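Local structure of geranylgeranyl pyrophosphate synthase (Corynebacterium glutamicum, 3LMD) at residues G20-Q28 with F236-D244; T168-E179 with N194-L203. The protein probably catalyses the magnesium-dependent condensation of isopentenyl diphosphate with allylic diphosphates to build longer prenyl diphosphates. All coordinates share one frame; numbering follows the deposited sequence. Where two conformers were deposited one is given.

Interaction 1: G20-Q28 with F236-D244; sequences GVSTTGASQ and FQIVDDIID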
ATOM      1  N   GLY A  20      -6.972  -9.344  20.205  1.00 64.97           N
ATOM      2  CA  GLY A  20      -6.384  -9.857  21.477  1.00 61.20           C
ATOM      3  C   GLY A  20      -6.743 -11.299  21.790  1.00 60.89           C
ATOM      4  O   GLY A  20      -6.683 -12.167  20.920  1.00 57.80           O
ATOM      5  N   VAL A  21      -7.123 -11.556  23.041  1.00 59.56           N
ATOM      6  CA  VAL A  21      -7.335 -12.927  23.510  1.00 58.00           C
ATOM      7  C   VAL A  21      -8.392 -13.658  22.682  1.00 55.11           C
ATOM      8  O   VAL A  21      -8.287 -14.860  22.449  1.00 54.04           O
ATOM      9  CB  VAL A  21      -7.701 -12.986  25.025  1.00 63.34           C
ATOM     10  CG1 VAL A  21      -6.984 -11.877  25.796  1.00 69.37           C
ATOM     11  CG2 VAL A  21      -9.226 -12.917  25.240  1.00 68.49           C
ATOM     12  N   SER A  22      -9.403 -12.924  22.223  1.00 46.94           N
ATOM     13  CA  SER A  22     -10.495 -13.514  21.439  1.00 47.54           C
ATOM     14  C   SER A  22     -10.003 -14.192  20.157  1.00 48.58           C
ATOM     15  O   SER A  22     -10.263 -15.382  19.935  1.00 45.36           O
ATOM     16  CB  SER A  22     -11.549 -12.447  21.113  1.00 37.08           C
ATOM     17  OG  SER A  22     -12.184 -12.037  22.317  1.00 47.91           O
ATOM     18  N   THR A  23      -9.316 -13.428  19.311  1.00 45.48           N
ATOM     19  CA  THR A  23      -8.796 -13.959  18.039  1.00 54.27           C
ATOM     20  C   THR A  23      -7.733 -15.058  18.264  1.00 60.75           C
ATOM     21  O   THR A  23      -7.624 -15.987  17.468  1.00 65.02           O
ATOM     22  CB  THR A  23      -8.197 -12.822  17.149  1.00 52.10           C
ATOM     23  OG1 THR A  23      -9.167 -11.779  16.951  1.00 55.29           O
ATOM     24  CG2 THR A  23      -7.771 -13.360  15.804  1.00 50.15           C
ATOM     25  N   THR A  24      -6.962 -14.939  19.349  1.00 63.08           N
ATOM     26  CA  THR A  24      -5.943 -15.938  19.744  1.00 65.57           C
ATOM     27  C   THR A  24      -6.558 -17.244  20.259  1.00 66.48           C
ATOM     28  O   THR A  24      -6.221 -18.331  19.785  1.00 63.79           O
ATOM     29  CB  THR A  24      -4.995 -15.382  20.849  1.00 69.12           C
ATOM     30  OG1 THR A  24      -4.188 -14.325  20.312  1.00 66.60           O
ATOM     31  CG2 THR A  24      -4.087 -16.488  21.417  1.00 73.02           C
ATOM     32  N   GLY A  25      -7.454 -17.133  21.238  1.00 64.40           N
ATOM     33  CA  GLY A  25      -8.167 -18.298  21.775  1.00 64.45           C
ATOM     34  C   GLY A  25      -9.005 -19.049  20.747  1.00 64.59           C
ATOM     35  O   GLY A  25      -9.172 -20.272  20.845  1.00 64.67           O
ATOM     36  N   ALA A  26      -9.528 -18.319  19.761  1.00 58.36           N
ATOM     37  CA  ALA A  26     -10.354 -18.901  18.691  1.00 58.39           C
ATOM     38  C   ALA A  26      -9.627 -19.977  17.862  1.00 62.79           C
ATOM     39  O   ALA A  26     -10.209 -21.009  17.514  1.00 63.31           O
ATOM     40  CB  ALA A  26     -10.883 -17.798  17.776  1.00 48.34           C
ATOM     41  N   SER A  27      -8.362 -19.723  17.542  1.00 65.58           N
ATOM     42  CA  SER A  27      -7.525 -20.681  16.814  1.00 74.06           C
ATOM     43  C   SER A  27      -7.326 -21.999  17.572  1.00 76.05           C
ATOM     44  O   SER A  27      -7.062 -23.038  16.966  1.00 78.37           O
ATOM     45  CB  SER A  27      -6.158 -20.053  16.515  1.00 73.46           C
ATOM     46  OG  SER A  27      -6.301 -18.723  16.050  1.00 74.45           O
ATOM     47  N   GLN A  28      -7.469 -21.953  18.895  1.00 81.43           N
ATOM     48  CA  GLN A  28      -7.147 -23.097  19.749  1.00 89.76           C
ATOM     49  C   GLN A  28      -8.362 -23.734  20.430  1.00 92.54           C
ATOM     50  O   GLN A  28      -8.234 -24.380  21.473  1.00 93.70           O
ATOM     51  CB  GLN A  28      -6.092 -22.700  20.788  1.00 91.78           C
ATOM     52  CG  GLN A  28      -4.692 -22.584  20.203  1.00 98.71           C
ATOM     53  CD  GLN A  28      -3.961 -21.350  20.690  1.00105.36           C
ATOM     54  OE1 GLN A  28      -4.405 -20.677  21.624  1.00107.81           O
ATOM     55  NE2 GLN A  28      -2.836 -21.041  20.053  1.00107.03           N
ATOM     56  N   PHE A 236     -15.429 -10.755  18.429  1.00 26.21           N
ATOM     57  CA  PHE A 236     -14.051 -10.799  18.972  1.00 26.84           C
ATOM     58  C   PHE A 236     -13.658  -9.489  19.643  1.00 26.13           C
ATOM     59  O   PHE A 236     -13.097  -9.487  20.728  1.00 27.05           O
ATOM     60  CB  PHE A 236     -13.015 -11.094  17.863  1.00 26.87           C
ATOM     61  CG  PHE A 236     -13.019 -12.531  17.377  1.00 29.33           C
ATOM     62  CD1 PHE A 236     -13.646 -13.519  18.094  1.00 30.04           C
ATOM     63  CD2 PHE A 236     -12.370 -12.881  16.205  1.00 41.98           C
ATOM     64  CE1 PHE A 236     -13.651 -14.846  17.643  1.00 39.19           C
ATOM     65  CE2 PHE A 236     -12.375 -14.198  15.755  1.00 42.16           C
ATOM     66  CZ  PHE A 236     -13.016 -15.174  16.482  1.00 36.33           C
ATOM     67  N   GLN A 237     -13.897  -8.376  18.952  1.00 25.05           N
ATOM     68  CA  GLN A 237     -13.425  -7.086  19.437  1.00 24.40           C
ATOM     69  C   GLN A 237     -14.246  -6.600  20.655  1.00 24.66           C
ATOM     70  O   GLN A 237     -13.688  -6.057  21.590  1.00 26.44           O
ATOM     71  CB  GLN A 237     -13.495  -6.035  18.323  1.00 25.56           C
ATOM     72  CG  GLN A 237     -12.838  -4.716  18.747  1.00 34.57           C
ATOM     73  CD  GLN A 237     -11.358  -4.919  19.060  1.00 45.87           C
ATOM     74  OE1 GLN A 237     -10.587  -5.230  18.167  1.00 39.65           O
ATOM     75  NE2 GLN A 237     -10.970  -4.800  20.340  1.00 39.49           N
ATOM     76  N   ILE A 238     -15.570  -6.753  20.621  1.00 24.82           N
ATOM     77  CA  ILE A 238     -16.355  -6.313  21.760  1.00 24.19           C
ATOM     78  C   ILE A 238     -16.021  -7.165  22.993  1.00 24.98           C
ATOM     79  O   ILE A 238     -15.884  -6.642  24.105  1.00 26.38           O
ATOM     80  CB  ILE A 238     -17.875  -6.348  21.476  1.00 25.63           C
ATOM     81  CG1 ILE A 238     -18.203  -5.407  20.299  1.00 25.42           C
ATOM     82  CG2 ILE A 238     -18.641  -5.861  22.763  1.00 26.12           C
ATOM     83  CD1 ILE A 238     -19.581  -5.553  19.757  1.00 26.13           C
ATOM     84  N   VAL A 239     -15.873  -8.475  22.799  1.00 25.14           N
ATOM     85  CA  VAL A 239     -15.563  -9.344  23.915  1.00 25.21           C
ATOM     86  C   VAL A 239     -14.195  -8.937  24.512  1.00 29.87           C
ATOM     87  O   VAL A 239     -14.049  -8.842  25.735  1.00 28.66           O
ATOM     88  CB  VAL A 239     -15.594 -10.867  23.515  1.00 26.85           C
ATOM     89  CG1 VAL A 239     -14.881 -11.716  24.583  1.00 27.87           C
ATOM     90  CG2 VAL A 239     -17.056 -11.373  23.351  1.00 26.40           C
ATOM     91  N   ASP A 240     -13.204  -8.688  23.652  1.00 25.72           N
ATOM     92  CA  ASP A 240     -11.885  -8.209  24.105  1.00 30.74           C
ATOM     93  C   ASP A 240     -12.024  -6.912  24.922  1.00 34.58           C
ATOM     94  O   ASP A 240     -11.343  -6.701  25.950  1.00 29.81           O
ATOM     95  CB  ASP A 240     -10.967  -7.912  22.900  1.00 30.74           C
ATOM     96  CG  ASP A 240     -10.308  -9.157  22.321  1.00 43.26           C
ATOM     97  OD1 ASP A 240     -10.428 -10.248  22.912  1.00 42.03           O
ATOM     98  OD2 ASP A 240      -9.646  -9.032  21.268  1.00 49.81           O
ATOM     99  N   ASP A 241     -12.862  -6.012  24.427  1.00 26.23           N
ATOM    100  CA  ASP A 241     -13.049  -4.713  25.077  1.00 27.46           C
ATOM    101  C   ASP A 241     -13.704  -4.848  26.447  1.00 29.49           C
ATOM    102  O   ASP A 241     -13.316  -4.159  27.385  1.00 33.72           O
ATOM    103  CB  ASP A 241     -13.842  -3.738  24.181  1.00 26.91           C
ATOM    104  CG  ASP A 241     -13.049  -3.299  22.948  1.00 32.70           C
ATOM    105  OD1 ASP A 241     -11.824  -3.484  22.924  1.00 37.57           O
ATOM    106  OD2 ASP A 241     -13.651  -2.789  21.985  1.00 34.88           O
ATOM    107  N   ILE A 242     -14.679  -5.751  26.561  1.00 29.13           N
ATOM    108  CA  ILE A 242     -15.278  -6.057  27.845  1.00 30.33           C
ATOM    109  C   ILE A 242     -14.231  -6.621  28.824  1.00 36.28           C
ATOM    110  O   ILE A 242     -14.129  -6.197  29.991  1.00 35.03           O
ATOM    111  CB  ILE A 242     -16.442  -7.059  27.685  1.00 27.61           C
ATOM    112  CG1 ILE A 242     -17.629  -6.395  26.945  1.00 24.99           C
ATOM    113  CG2 ILE A 242     -16.869  -7.614  29.075  1.00 27.90           C
ATOM    114  CD1 ILE A 242     -18.700  -7.475  26.474  1.00 24.77           C
ATOM    115  N   ILE A 243     -13.464  -7.595  28.353  1.00 29.43           N
ATOM    116  CA  ILE A 243     -12.439  -8.230  29.182  1.00 30.23           C
ATOM    117  C   ILE A 243     -11.436  -7.176  29.687  1.00 32.63           C
ATOM    118  O   ILE A 243     -11.060  -7.181  30.863  1.00 33.10           O
ATOM    119  CB  ILE A 243     -11.705  -9.371  28.406  1.00 31.60           C
ATOM    120  CG1 ILE A 243     -12.641 -10.583  28.263  1.00 36.18           C
ATOM    121  CG2 ILE A 243     -10.413  -9.780  29.149  1.00 34.97           C
ATOM    122  CD1 ILE A 243     -12.135 -11.654  27.276  1.00 37.20           C
ATOM    123  N   ASP A 244     -11.054  -6.241  28.821  1.00 32.41           N
ATOM    124  CA  ASP A 244     -10.076  -5.219  29.187  1.00 37.93           C
ATOM    125  C   ASP A 244     -10.524  -4.392  30.390  1.00 42.90           C
ATOM    126  O   ASP A 244      -9.703  -3.939  31.210  1.00 39.54           O
ATOM    127  CB  ASP A 244      -9.813  -4.278  28.014  1.00 37.05           C
ATOM    128  CG  ASP A 244      -8.702  -3.259  28.311  1.00 47.53           C
ATOM    129  OD1 ASP A 244      -7.544  -3.688  28.488  1.00 59.37           O
ATOM    130  OD2 ASP A 244      -8.975  -2.039  28.360  1.00 59.95           O
TER
HETATM  131  O   HOH W   1      -9.277  -9.963  19.042  1.00 56.29           O
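Ser22 and Phe236, whose CA atoms lie 5.1 Å apart, mark the nearest backbone approach between the short helix 21-27 and helix 236-244, whose axes come within 8.8 Å at 117°. The polar side of the contact is a carboxylate set against the first turn of the short helix. Asp240 OD1 accepts two bonds from Ser22 and so meets both its backbone and its side chain. Ser22 N comes at 2.9 Å to the syn lone pair of Asp240 OD1. Ser22 OG reaches the same Asp240 OD1 at 2.6 Å, but from above the carboxylate plane, 55° out of it. The hydroxyl can do this because OG stands beside the serine's own N and anti to its carbonyl carbon (chi1 -67°). The second oxygen, Asp240 OD2, takes Gly20 N at 2.9 Å, so the carboxylate is held through both oxygens. Gly20 N also donates to a water that lies within bonding distance of Thr23 OG1.

The other side is the Phe236 ring, with Ser22 O and Thr23 CA over the rim of one face. Thr23 crosses the ring side chain at about a right angle, its OG1 3.5 Å from Phe236 CD2, and Ala26 CB approaches Phe236 CZ obliquely at 3.6 Å. Near Asp240, Val21 CG2 and Ile243 CD1 meet tip to tip at 3.8 Å. Asp240 opens the DDIID sequence 240-244, matching the second aspartate-rich motif of polyprenyl synthases. Phe236 also stands edge-to-face with Phe77, while Thr347 of helix 335-349 touches Ser22, Phe236 and Val239, and helix 309-328 covers Ile238, Val239 and Ile242.

Interaction 2: T168-E179 with N194-L203; sequences TFGELVTGQMRE and NVIREKTGVL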
ATOM      1  N   THR A 168     -12.289  -4.754   0.133  1.00 26.11           N
ATOM      2  CA  THR A 168     -11.844  -5.082   1.484  1.00 26.83           C
ATOM      3  C   THR A 168     -10.729  -4.169   2.001  1.00 24.80           C
ATOM      4  O   THR A 168     -10.790  -3.614   3.114  1.00 25.43           O
ATOM      5  CB  THR A 168     -11.362  -6.557   1.529  1.00 26.22           C
ATOM      6  OG1 THR A 168     -12.468  -7.399   1.148  1.00 27.64           O
ATOM      7  CG2 THR A 168     -10.890  -6.901   2.909  1.00 29.98           C
ATOM      8  N   PHE A 169      -9.692  -4.021   1.201  1.00 23.41           N
ATOM      9  CA  PHE A 169      -8.568  -3.186   1.576  1.00 24.72           C
ATOM     10  C   PHE A 169      -8.986  -1.701   1.704  1.00 24.03           C
ATOM     11  O   PHE A 169      -8.610  -1.036   2.655  1.00 26.50           O
ATOM     12  CB  PHE A 169      -7.411  -3.381   0.579  1.00 20.41           C
ATOM     13  CG  PHE A 169      -6.174  -2.629   0.955  1.00 27.21           C
ATOM     14  CD1 PHE A 169      -5.582  -2.823   2.196  1.00 31.81           C
ATOM     15  CD2 PHE A 169      -5.619  -1.711   0.091  1.00 31.55           C
ATOM     16  CE1 PHE A 169      -4.447  -2.123   2.561  1.00 32.43           C
ATOM     17  CE2 PHE A 169      -4.457  -0.996   0.459  1.00 33.80           C
ATOM     18  CZ  PHE A 169      -3.895  -1.204   1.699  1.00 28.04           C
ATOM     19  N   GLY A 170      -9.805  -1.217   0.789  1.00 24.74           N
ATOM     20  CA  GLY A 170     -10.360   0.155   0.900  1.00 26.40           C
ATOM     21  C   GLY A 170     -11.117   0.364   2.223  1.00 26.22           C
ATOM     22  O   GLY A 170     -10.964   1.384   2.896  1.00 22.63           O
ATOM     23  N   GLU A 171     -11.928  -0.607   2.598  1.00 23.12           N
ATOM     24  CA  GLU A 171     -12.591  -0.574   3.925  1.00 28.03           C
ATOM     25  C   GLU A 171     -11.645  -0.573   5.100  1.00 32.14           C
ATOM     26  O   GLU A 171     -11.868   0.185   6.061  1.00 27.87           O
ATOM     27  CB  GLU A 171     -13.587  -1.731   4.101  1.00 26.11           C
ATOM     28  CG  GLU A 171     -14.811  -1.562   3.231  1.00 38.86           C
ATOM     29  CD  GLU A 171     -15.556  -0.293   3.582  1.00 51.16           C
ATOM     30  OE1 GLU A 171     -16.150  -0.265   4.679  1.00 46.99           O
ATOM     31  OE2 GLU A 171     -15.528   0.678   2.785  1.00 64.58           O
ATOM     32  N   LEU A 172     -10.617  -1.428   5.057  1.00 27.53           N
ATOM     33  CA  LEU A 172      -9.649  -1.491   6.150  1.00 27.55           C
ATOM     34  C   LEU A 172      -8.977  -0.154   6.300  1.00 28.08           C
ATOM     35  O   LEU A 172      -8.763   0.305   7.413  1.00 26.44           O
ATOM     36  CB  LEU A 172      -8.531  -2.532   5.894  1.00 30.84           C
ATOM     37  CG  LEU A 172      -8.722  -4.036   6.069  1.00 36.35           C
ATOM     38  CD1 LEU A 172      -7.554  -4.794   5.460  1.00 36.26           C
ATOM     39  CD2 LEU A 172      -8.830  -4.409   7.514  1.00 32.94           C
ATOM     40  N   VAL A 173      -8.604   0.455   5.174  1.00 21.89           N
ATOM     41  CA  VAL A 173      -7.908   1.734   5.214  1.00 25.13           C
ATOM     42  C   VAL A 173      -8.882   2.809   5.736  1.00 26.85           C
ATOM     43  O   VAL A 173      -8.503   3.693   6.504  1.00 25.99           O
ATOM     44  CB  VAL A 173      -7.371   2.151   3.823  1.00 24.70           C
ATOM     45  CG1 VAL A 173      -6.837   3.585   3.892  1.00 25.08           C
ATOM     46  CG2 VAL A 173      -6.215   1.194   3.393  1.00 25.14           C
ATOM     47  N   THR A 174     -10.141   2.701   5.326  1.00 24.30           N
ATOM     48  CA  THR A 174     -11.169   3.660   5.764  1.00 24.70           C
ATOM     49  C   THR A 174     -11.315   3.551   7.290  1.00 25.72           C
ATOM     50  O   THR A 174     -11.389   4.563   7.975  1.00 22.48           O
ATOM     51  CB  THR A 174     -12.517   3.431   5.044  1.00 28.37           C
ATOM     52  OG1 THR A 174     -12.330   3.643   3.641  1.00 24.91           O
ATOM     53  CG2 THR A 174     -13.644   4.373   5.572  1.00 24.37           C
ATOM     54  N   GLY A 175     -11.338   2.328   7.819  1.00 23.67           N
ATOM     55  CA  GLY A 175     -11.437   2.129   9.277  1.00 22.39           C
ATOM     56  C   GLY A 175     -10.277   2.744  10.030  1.00 24.48           C
ATOM     57  O   GLY A 175     -10.468   3.374  11.081  1.00 26.34           O
ATOM     58  N   GLN A 176      -9.053   2.552   9.534  1.00 24.23           N
ATOM     59  CA  GLN A 176      -7.878   3.188  10.163  1.00 27.07           C
ATOM     60  C   GLN A 176      -7.994   4.726  10.132  1.00 28.42           C
ATOM     61  O   GLN A 176      -7.683   5.411  11.108  1.00 28.64           O
ATOM     62  CB  GLN A 176      -6.577   2.754   9.442  1.00 28.59           C
ATOM     63  CG  GLN A 176      -6.316   1.237   9.475  1.00 38.89           C
ATOM     64  CD  GLN A 176      -5.110   0.802   8.598  1.00 49.96           C
ATOM     65  OE1 GLN A 176      -5.216   0.684   7.374  1.00 39.32           O
ATOM     66  NE2 GLN A 176      -3.976   0.559   9.232  1.00 42.36           N
ATOM     67  N   MET A 177      -8.404   5.277   9.002  1.00 23.60           N
ATOM     68  CA  MET A 177      -8.562   6.756   8.883  1.00 22.78           C
ATOM     69  C   MET A 177      -9.672   7.234   9.815  1.00 28.15           C
ATOM     70  O   MET A 177      -9.546   8.263  10.457  1.00 31.35           O
ATOM     71  CB  MET A 177      -8.911   7.163   7.426  1.00 26.23           C
ATOM     72  CG  MET A 177      -8.861   8.696   7.194  1.00 34.34           C
ATOM     73  SD  MET A 177      -7.149   9.385   7.243  1.00 28.06           S
ATOM     74  CE  MET A 177      -6.738   9.111   5.542  1.00 35.17           C
ATOM     75  N   ARG A 178     -10.762   6.475   9.877  1.00 24.13           N
ATOM     76  CA  ARG A 178     -11.887   6.815  10.763  1.00 27.38           C
ATOM     77  C   ARG A 178     -11.441   6.848  12.223  1.00 28.97           C
ATOM     78  O   ARG A 178     -11.771   7.763  12.991  1.00 31.24           O
ATOM     79  CB  ARG A 178     -13.043   5.802  10.586  1.00 25.83           C
ATOM     80  CG  ARG A 178     -14.336   6.187  11.361  1.00 26.64           C
ATOM     81  CD  ARG A 178     -15.403   5.089  11.259  1.00 25.39           C
ATOM     82  NE  ARG A 178     -15.833   4.779   9.888  1.00 27.41           N
ATOM     83  CZ  ARG A 178     -16.822   5.423   9.261  1.00 33.75           C
ATOM     84  NH1 ARG A 178     -17.441   6.454   9.852  1.00 32.37           N
ATOM     85  NH2 ARG A 178     -17.165   5.076   8.035  1.00 28.48           N
ATOM     86  N   GLU A 179     -10.681   5.848  12.620  1.00 28.21           N
ATOM     87  CA  GLU A 179     -10.173   5.839  13.983  1.00 33.98           C
ATOM     88  C   GLU A 179      -9.223   7.023  14.230  1.00 38.19           C
ATOM     89  O   GLU A 179      -9.250   7.638  15.305  1.00 37.15           O
ATOM     90  CB  GLU A 179      -9.443   4.528  14.262  1.00 31.37           C
ATOM     91  CG  GLU A 179      -8.888   4.440  15.687  1.00 41.05           C
ATOM     92  CD  GLU A 179      -8.149   3.143  15.903  1.00 54.29           C
ATOM     93  OE1 GLU A 179      -7.376   2.749  15.002  1.00 54.04           O
ATOM     94  OE2 GLU A 179      -8.357   2.512  16.957  1.00 54.27           O
ATOM     95  N   ASN A 194     -18.544   1.363  13.628  1.00 25.03           N
ATOM     96  CA  ASN A 194     -18.006   1.512  12.262  1.00 26.97           C
ATOM     97  C   ASN A 194     -16.521   1.233  12.208  1.00 27.14           C
ATOM     98  O   ASN A 194     -16.043   0.576  11.296  1.00 25.12           O
ATOM     99  CB  ASN A 194     -18.256   2.927  11.725  1.00 29.29           C
ATOM    100  CG  ASN A 194     -19.710   3.179  11.399  1.00 39.74           C
ATOM    101  OD1 ASN A 194     -20.441   2.265  11.091  1.00 41.45           O
ATOM    102  ND2 ASN A 194     -20.129   4.423  11.476  1.00 36.57           N
ATOM    103  N   VAL A 195     -15.775   1.758  13.182  1.00 25.66           N
ATOM    104  CA  VAL A 195     -14.356   1.464  13.250  1.00 29.17           C
ATOM    105  C   VAL A 195     -14.063  -0.041  13.308  1.00 28.43           C
ATOM    106  O   VAL A 195     -13.232  -0.529  12.538  1.00 25.06           O
ATOM    107  CB  VAL A 195     -13.658   2.190  14.399  1.00 25.89           C
ATOM    108  CG1 VAL A 195     -12.216   1.664  14.535  1.00 27.28           C
ATOM    109  CG2 VAL A 195     -13.656   3.721  14.126  1.00 26.94           C
ATOM    110  N   ILE A 196     -14.739  -0.776  14.197  1.00 23.23           N
ATOM    111  CA  ILE A 196     -14.490  -2.223  14.313  0.50 23.39           C
ATOM    112  C   ILE A 196     -14.925  -2.981  13.058  1.00 23.99           C
ATOM    113  O   ILE A 196     -14.194  -3.838  12.573  1.00 25.39           O
ATOM    114  CB  ILE A 196     -15.173  -2.842  15.543  0.50 27.64           C
ATOM    115  CG1 ILE A 196     -14.765  -2.086  16.806  0.50 26.49           C
ATOM    116  CG2 ILE A 196     -14.830  -4.343  15.650  0.50 24.56           C
ATOM    117  CD1 ILE A 196     -13.297  -1.982  16.990  0.50 29.03           C
ATOM    118  N   ARG A 197     -16.090  -2.651  12.525  1.00 23.96           N
ATOM    119  CA  ARG A 197     -16.563  -3.302  11.281  1.00 22.35           C
ATOM    120  C   ARG A 197     -15.517  -3.151  10.164  1.00 28.56           C
ATOM    121  O   ARG A 197     -15.222  -4.108   9.431  1.00 28.15           O
ATOM    122  CB  ARG A 197     -17.888  -2.688  10.822  1.00 25.54           C
ATOM    123  CG  ARG A 197     -18.484  -3.335   9.569  1.00 31.65           C
ATOM    124  CD  ARG A 197     -19.816  -2.639   9.141  1.00 40.45           C
ATOM    125  NE  ARG A 197     -19.670  -1.180   9.115  1.00 44.28           N
ATOM    126  CZ  ARG A 197     -19.140  -0.488   8.109  1.00 49.15           C
ATOM    127  NH1 ARG A 197     -18.709  -1.119   7.015  1.00 45.24           N
ATOM    128  NH2 ARG A 197     -19.031   0.839   8.199  1.00 42.18           N
ATOM    129  N   GLU A 198     -14.964  -1.942  10.017  1.00 26.14           N
ATOM    130  CA  GLU A 198     -13.994  -1.659   8.941  1.00 27.18           C
ATOM    131  C   GLU A 198     -12.579  -2.152   9.207  1.00 31.91           C
ATOM    132  O   GLU A 198     -11.960  -2.777   8.346  1.00 33.13           O
ATOM    133  CB  GLU A 198     -13.956  -0.158   8.621  1.00 26.49           C
ATOM    134  CG  GLU A 198     -15.296   0.328   8.062  1.00 28.26           C
ATOM    135  CD  GLU A 198     -15.424   1.843   8.108  1.00 34.26           C
ATOM    136  OE1 GLU A 198     -14.647   2.486   8.831  1.00 28.10           O
ATOM    137  OE2 GLU A 198     -16.329   2.380   7.450  1.00 36.90           O
ATOM    138  N   LYS A 199     -12.065  -1.869  10.393  1.00 25.57           N
ATOM    139  CA  LYS A 199     -10.701  -2.261  10.738  1.00 31.76           C
ATOM    140  C   LYS A 199     -10.528  -3.742  10.945  1.00 35.75           C
ATOM    141  O   LYS A 199      -9.435  -4.276  10.685  1.00 35.46           O
ATOM    142  CB  LYS A 199     -10.235  -1.588  12.044  1.00 33.53           C
ATOM    143  CG  LYS A 199      -9.781  -0.159  11.920  1.00 35.10           C
ATOM    144  CD  LYS A 199      -8.934   0.260  13.165  1.00 37.41           C
ATOM    145  CE  LYS A 199      -7.542  -0.376  13.204  1.00 45.39           C
ATOM    146  NZ  LYS A 199      -6.755   0.149  14.402  1.00 45.95           N
ATOM    147  N   THR A 200     -11.559  -4.404  11.466  1.00 30.31           N
ATOM    148  CA  THR A 200     -11.433  -5.822  11.869  1.00 29.39           C
ATOM    149  C   THR A 200     -12.404  -6.784  11.162  1.00 33.02           C
ATOM    150  O   THR A 200     -12.000  -7.855  10.681  1.00 31.73           O
ATOM    151  CB  THR A 200     -11.667  -6.003  13.390  1.00 36.39           C
ATOM    152  OG1 THR A 200     -10.708  -5.231  14.128  1.00 41.64           O
ATOM    153  CG2 THR A 200     -11.537  -7.475  13.790  1.00 37.46           C
ATOM    154  N   GLY A 201     -13.686  -6.435  11.132  1.00 25.28           N
ATOM    155  CA  GLY A 201     -14.687  -7.374  10.593  1.00 26.65           C
ATOM    156  C   GLY A 201     -14.461  -7.690   9.123  1.00 30.59           C
ATOM    157  O   GLY A 201     -14.613  -8.859   8.698  1.00 27.30           O
ATOM    158  N   VAL A 202     -14.120  -6.669   8.316  1.00 24.92           N
ATOM    159  CA  VAL A 202     -14.193  -6.882   6.860  1.00 24.16           C
ATOM    160  C   VAL A 202     -13.151  -7.894   6.400  1.00 25.99           C
ATOM    161  O   VAL A 202     -13.356  -8.595   5.403  1.00 23.83           O
ATOM    162  CB  VAL A 202     -14.027  -5.594   5.960  1.00 30.58           C
ATOM    163  CG1 VAL A 202     -15.243  -4.682   6.056  1.00 39.22           C
ATOM    164  CG2 VAL A 202     -12.686  -4.872   6.262  1.00 32.41           C
ATOM    165  N   LEU A 203     -12.028  -7.969   7.093  1.00 24.36           N
ATOM    166  CA  LEU A 203     -10.982  -8.884   6.634  1.00 29.30           C
ATOM    167  C   LEU A 203     -11.275 -10.332   7.042  1.00 27.71           C
ATOM    168  O   LEU A 203     -10.916 -11.275   6.327  1.00 30.02           O
ATOM    169  CB  LEU A 203      -9.614  -8.455   7.147  1.00 29.84           C
ATOM    170  CG  LEU A 203      -8.384  -9.178   6.589  1.00 26.12           C
ATOM    171  CD1 LEU A 203      -8.276  -9.155   5.039  1.00 25.81           C
ATOM    172  CD2 LEU A 203      -7.147  -8.454   7.223  1.00 24.19           C
TER
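Glu198 pushes its side chain into a hole formed by Glu171, Thr174, Gly175 and Arg178, where Gly175 has no side chain in its way. The CA atoms of Gly175 and Glu198 are 4.6 Å apart, and the roughly antiparallel axes close to 7.0 Å, crossing at -145°. Arg178 grips the buried carboxylate side-on: NE donates to Glu198 OE1, 2.8 Å off and nearly in the guanidinium plane, in an almost straight (167°) bond, while NH2 reaches the syn lone pair of Glu198 OE2 at 2.9 Å. Asn194 CB lies over the rim of one face of that guanidinium. Glu171 and Arg197 extend the ion network, which probably offsets the closeness of the two glutamates. Lys199 starts away from helix 168-179 but bends at chi3 (72°), bringing NZ to 2.7 Å from Glu179 OE1. Leu172, Val202 and Leu203 pack at the other end; nearer the middle, Leu172 CA makes a CA-H...O contact of 3.4 Å with Glu198 O. A pi-type turn spans 197-201, where Ile196 O accepts from Thr200 N and Gly201 N. Gln176 NE2 hydrogen-bonds to Asp115 OD1; this calcium ligand, ion-free in this chain, belongs to the first DDxxD motif of the all-helical polyprenyl synthase fold.

The centres of the two interactions lie about 18 Å apart, yet they share a seam where helix 188-214 runs beside the next helix, 219-246. There Gln237 OE1 of interaction 1 packs 4.0 Å from Thr200 OG1 of interaction 2. Both contacts involve aspartate-rich motifs: interaction 1 contains one and interaction 2 borders another. Between nearest side-chain atoms, Gln176 is about 3 Å from Asp115 and Glu179 about 5 Å from Asp119; both aspartates are known calcium ligands of this protein, though no ion is bound to this chain. The motif in interaction 1 binds magnesium in the family, but here its first aspartate, Asp240, is occupied by the start of the modelled chain.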